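Local coordinates for protein esterase YbfF (Escherichia coli, PDB 3BF7) that probably hydrolyses ester bonds, and perhaps thioesters, as an esterase of the alpha/beta hydrolase fold with a helical cap, at residues A[97-102]-A[189-194]; A[113-118]-A[215-220]. The protein carries 1 engineered substitution. All coordinates share one frame; numbering follows the deposited sequence.

Interaction 1. Residues A[97-102]-A[189-194]; sequences ALTALA and EKIPAW
Thr-99, on the last turn of helix 90-101, lies against the indole of Trp-194, and the contact is best traced along its side chain. Its CB sits above the five-membered ring, 3.7 Å from the centroid of that Trp-194 ring and 18° off the normal, which meets the geometry of a CH-pi contact over the face. The atom nearest to Thr-99 CB is Trp-194 CD1, at 3.5 Å. From CB the chain forks. CG2 goes on over the centre of the indole, 3.8 Å from both Trp-194 CD2 and CE2, so the threonine lays two carbons on one face of the ring system. OG1 branches off toward the loop: with chi1 at 68° it lies between the backbone N and the carbonyl carbon, where it is hydrogen-bonded to Met-96 O in the preceding turn of the same helix. Thr-99 OG1 also accepts a bond from a water 2.9 Å away, and that water donates to Pro-192 O as well, tying helix to loop through solvent. The CD1 methyl of Ile-191 comes up beside Thr-99 OG1, the two side chains crossing at about a right angle.

One residue further on, the methyl of Ala-100 meets the branch point of Ile-191, CB to CB at 3.8 Å, and also touches Pro-192 CD. Trp-194 has CG anti to its backbone N (chi1 -170°), which carries the indole against Thr-99, where it also packs on Leu-109 of strand 106-112. The arrangement is packing within the alpha/beta hydrolase fold, supplemented by a water bridge: the C-terminal end of the helix that follows the putative nucleophile elbow rests on the loop leading into strand 198-201.

Interaction 2. Residues A[113-118]-A[215-220]; sequences DIAPVD and DDLLAQ
Pro-116 and Gln-220 slide past each other in opposite directions, and the glutamine amide also reaches the proline carbonyl. Its CG stands anti to its own carbonyl carbon (chi1 -63°) and the chain is extended beyond, which brings NE2 to Pro-116 O. That bond is 2.9 Å from Gln-220 NE2 to Pro-116 O, with an N-H...O angle of 158°, and it arrives in the carbonyl plane, on a lone pair. The proline ring lies over one face of the amide, its CG 3.4 Å from Gln-220 NE2. A second bond from Gln-220 NE2 goes to Asp-216 O, one helical turn back, also at 2.9 Å and nearly straight at 178°, although here the donor stands above the carbonyl plane. Both acceptors lie close to the amide plane of Gln-220. On its other side the amide accepts through OE1 from Trp-188 NE1.

Leu-217 meets the other part of the proline ring obliquely, with its CG 3.9 Å from Pro-116 CD. Val-117 and Asp-216 cross at about a right angle, CG1 of Val-117 resting 3.8 Å from Asp-216 CB. A water donates to both Pro-116 O and Asp-216 OD1.

Were Gln-220 an alanine, Pro-116 O would probably lose its amide donor and Trp-188 NE1 its acceptor. Pro-116, the centre of an inverse gamma turn, is gripped through its carbonyl by an amide and a water, while its ring packs on the amide face and on carbons of Leu-217. One buried amide thus serves loop and helix carbonyls through NE2 while OE1 takes up an indole N-H, and these bonds together oppose its rotation.

In the fold
The centres of interactions 1 and 2 lie about 11 Å apart, and Gln-220 joins them: Ile-191 N probably donates to Gln-220 OE1 (3.0 Å), and Trp-194 N to Gln-220 O (2.9 Å). Segment 189-194 is thereby held between two helices, 90-101 and 214-220. Pro-116 also packs on Met-96, linking 113-118 back to helix 90-101. The relation to the likely active site runs through the chain. Helix 90-101 starts just after Ser-89 of the GxSxG pattern, and segment 113-118 begins with Asp-113, whose OD1 is hydrogen-bonded to His-234 ND1 in what appears to be a Ser-His-Asp triad, consistent with an esterase of this fold.

Interaction 1. Residues A[97-102]-A[189-194]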
# COMPACT_ATOMS: atom_id res chain seq x y z
N ALA A 97 4.62 -1.46 -10.39
CA ALA A 97 5.58 -0.71 -11.19
C ALA A 97 6.97 -1.33 -11.08
O ALA A 97 7.77 -1.24 -12.01
CB ALA A 97 5.62 0.75 -10.73
N LEU A 98 7.26 -1.95 -9.94
CA LEU A 98 8.56 -2.59 -9.74
C LEU A 98 8.78 -3.72 -10.74
O LEU A 98 9.91 -3.99 -11.12
CB LEU A 98 8.68 -3.12 -8.31
CG LEU A 98 10.01 -3.81 -7.96
CD1 LEU A 98 11.18 -2.85 -8.13
CD2 LEU A 98 9.95 -4.33 -6.53
N THR A 99 7.71 -4.38 -11.17
CA THR A 99 7.87 -5.47 -12.13
C THR A 99 8.44 -4.97 -13.45
O THR A 99 9.11 -5.71 -14.16
CB THR A 99 6.53 -6.21 -12.44
OG1 THR A 99 5.64 -5.34 -13.15
CG2 THR A 99 5.87 -6.70 -11.16
N ALA A 100 8.18 -3.71 -13.78
CA ALA A 100 8.69 -3.13 -15.02
C ALA A 100 10.11 -2.60 -14.85
O ALA A 100 10.91 -2.64 -15.78
CB ALA A 100 7.77 -2.00 -15.48
N LEU A 101 10.42 -2.12 -13.65
CA LEU A 101 11.74 -1.55 -13.38
C LEU A 101 12.82 -2.58 -13.07
O LEU A 101 13.92 -2.50 -13.62
CB LEU A 101 11.64 -0.54 -12.23
CG LEU A 101 12.91 0.26 -11.94
CD1 LEU A 101 13.25 1.13 -13.14
CD2 LEU A 101 12.71 1.12 -10.70
N ALA A 102 12.52 -3.52 -12.19
CA ALA A 102 13.50 -4.54 -11.79
C ALA A 102 12.81 -5.86 -11.48
O ALA A 102 12.77 -6.30 -10.33
CB ALA A 102 14.28 -4.06 -10.58
N GLU A 189 1.17 4.71 -15.02
CA GLU A 189 2.01 4.67 -16.22
C GLU A 189 1.95 3.21 -16.66
O GLU A 189 2.44 2.33 -15.95
CB GLU A 189 3.45 5.05 -15.88
CG GLU A 189 4.36 5.16 -17.10
CD GLU A 189 3.94 6.28 -18.03
OE1 GLU A 189 3.77 7.42 -17.54
OE2 GLU A 189 3.79 6.03 -19.24
N LYS A 190 1.32 2.94 -17.80
CA LYS A 190 1.21 1.56 -18.27
C LYS A 190 2.57 0.87 -18.33
O LYS A 190 3.57 1.46 -18.73
CB LYS A 190 0.53 1.51 -19.64
CG LYS A 190 -0.97 1.76 -19.59
CD LYS A 190 -1.60 1.56 -20.96
CE LYS A 190 -3.11 1.65 -20.90
NZ LYS A 190 -3.57 2.98 -20.43
N ILE A 191 2.59 -0.40 -17.93
CA ILE A 191 3.81 -1.18 -17.92
C ILE A 191 3.73 -2.39 -18.84
O ILE A 191 2.64 -2.80 -19.24
CB ILE A 191 4.13 -1.69 -16.49
CG1 ILE A 191 3.01 -2.63 -16.01
CG2 ILE A 191 4.28 -0.52 -15.54
CD1 ILE A 191 3.29 -3.29 -14.67
N PRO A 192 4.89 -2.97 -19.18
CA PRO A 192 4.90 -4.15 -20.05
C PRO A 192 4.32 -5.33 -19.26
O PRO A 192 4.29 -5.30 -18.03
CB PRO A 192 6.39 -4.35 -20.35
CG PRO A 192 6.96 -2.98 -20.22
CD PRO A 192 6.25 -2.45 -19.00
N ALA A 193 3.87 -6.35 -19.97
CA ALA A 193 3.31 -7.51 -19.31
C ALA A 193 4.33 -8.22 -18.43
O ALA A 193 5.50 -8.34 -18.79
CB ALA A 193 2.77 -8.49 -20.35
N TRP A 194 3.88 -8.66 -17.26
CA TRP A 194 4.72 -9.41 -16.33
C TRP A 194 4.16 -10.83 -16.42
O TRP A 194 3.07 -11.12 -15.91
CB TRP A 194 4.58 -8.86 -14.91
CG TRP A 194 5.58 -9.41 -13.93
CD1 TRP A 194 6.94 -9.33 -14.02
CD2 TRP A 194 5.30 -10.08 -12.70
NE1 TRP A 194 7.53 -9.90 -12.92
CE2 TRP A 194 6.54 -10.37 -12.09
CE3 TRP A 194 4.12 -10.46 -12.05
CZ2 TRP A 194 6.64 -11.02 -10.85
CZ3 TRP A 194 4.21 -11.11 -10.82
CH2 TRP A 194 5.47 -11.38 -10.24
O HOH W 1 6.15 -5.16 -16.03

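Interaction 2. Residues A[113-118]-A[215-220]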
# COMPACT_ATOMS: atom_id res chain seq x y z
N ASP A 113 -6.71 -4.57 -3.27
CA ASP A 113 -7.72 -3.63 -3.76
C ASP A 113 -7.17 -2.48 -4.59
O ASP A 113 -7.31 -1.30 -4.24
CB ASP A 113 -8.59 -3.08 -2.63
CG ASP A 113 -9.96 -2.65 -3.12
OD1 ASP A 113 -10.37 -1.51 -2.85
OD2 ASP A 113 -10.62 -3.47 -3.81
N ILE A 114 -6.60 -2.85 -5.72
CA ILE A 114 -6.01 -1.88 -6.63
C ILE A 114 -5.83 -2.50 -8.01
O ILE A 114 -5.62 -3.71 -8.15
CB ILE A 114 -4.63 -1.41 -6.08
CG1 ILE A 114 -4.09 -0.24 -6.90
CG2 ILE A 114 -3.64 -2.57 -6.08
CD1 ILE A 114 -4.91 1.03 -6.76
N ALA A 115 -5.93 -1.66 -9.04
CA ALA A 115 -5.74 -2.09 -10.42
C ALA A 115 -4.71 -1.16 -11.04
O ALA A 115 -4.58 0.00 -10.64
CB ALA A 115 -7.05 -2.01 -11.19
N PRO A 116 -3.94 -1.66 -12.03
CA PRO A 116 -2.92 -0.84 -12.70
C PRO A 116 -3.58 0.05 -13.74
O PRO A 116 -3.47 -0.18 -14.95
CB PRO A 116 -1.99 -1.89 -13.30
CG PRO A 116 -2.94 -2.99 -13.66
CD PRO A 116 -3.86 -3.06 -12.45
N VAL A 117 -4.28 1.07 -13.24
CA VAL A 117 -5.00 2.00 -14.09
C VAL A 117 -5.02 3.40 -13.50
O VAL A 117 -4.83 3.58 -12.30
CB VAL A 117 -6.49 1.57 -14.25
CG1 VAL A 117 -6.57 0.19 -14.88
CG2 VAL A 117 -7.19 1.59 -12.89
N ASP A 118 -5.23 4.38 -14.37
CA ASP A 118 -5.37 5.77 -13.95
C ASP A 118 -6.88 5.89 -13.70
O ASP A 118 -7.67 5.76 -14.63
CB ASP A 118 -4.97 6.71 -15.09
CG ASP A 118 -5.04 8.18 -14.71
OD1 ASP A 118 -5.74 8.52 -13.74
OD2 ASP A 118 -4.39 8.99 -15.39
N ASP A 215 -9.58 -5.34 -18.57
CA ASP A 215 -8.78 -5.46 -19.78
C ASP A 215 -7.37 -4.93 -19.55
O ASP A 215 -6.39 -5.59 -19.89
CB ASP A 215 -9.43 -4.71 -20.95
CG ASP A 215 -10.71 -5.36 -21.42
OD1 ASP A 215 -10.86 -6.59 -21.28
OD2 ASP A 215 -11.58 -4.63 -21.95
N ASP A 216 -7.27 -3.75 -18.96
CA ASP A 216 -5.97 -3.15 -18.68
C ASP A 216 -5.19 -3.96 -17.65
O ASP A 216 -3.97 -4.08 -17.74
CB ASP A 216 -6.14 -1.72 -18.16
CG ASP A 216 -6.48 -0.73 -19.26
OD1 ASP A 216 -6.69 0.46 -18.95
OD2 ASP A 216 -6.53 -1.14 -20.44
N LEU A 217 -5.90 -4.51 -16.67
CA LEU A 217 -5.23 -5.31 -15.65
C LEU A 217 -4.57 -6.53 -16.29
O LEU A 217 -3.40 -6.81 -16.04
CB LEU A 217 -6.24 -5.73 -14.58
CG LEU A 217 -5.67 -6.37 -13.31
CD1 LEU A 217 -6.63 -6.17 -12.15
CD2 LEU A 217 -5.41 -7.84 -13.56
N LEU A 218 -5.32 -7.24 -17.13
CA LEU A 218 -4.78 -8.43 -17.79
C LEU A 218 -3.70 -8.13 -18.82
O LEU A 218 -2.83 -8.96 -19.07
CB LEU A 218 -5.92 -9.23 -18.44
CG LEU A 218 -6.93 -9.81 -17.45
CD1 LEU A 218 -8.07 -10.46 -18.22
CD2 LEU A 218 -6.26 -10.82 -16.54
N ALA A 219 -3.76 -6.95 -19.43
CA ALA A 219 -2.75 -6.58 -20.42
C ALA A 219 -1.39 -6.42 -19.75
O ALA A 219 -0.35 -6.64 -20.38
CB ALA A 219 -3.15 -5.29 -21.11
N GLN A 220 -1.39 -6.06 -18.48
CA GLN A 220 -0.15 -5.86 -17.74
C GLN A 220 0.20 -7.05 -16.85
O GLN A 220 1.37 -7.29 -16.58
CB GLN A 220 -0.26 -4.56 -16.93
CG GLN A 220 -0.42 -3.35 -17.84
CD GLN A 220 -0.86 -2.11 -17.11
OE1 GLN A 220 -0.05 -1.24 -16.78
NE2 GLN A 220 -2.16 -2.01 -16.85
O HOH W 2 -4.01 1.10 -17.41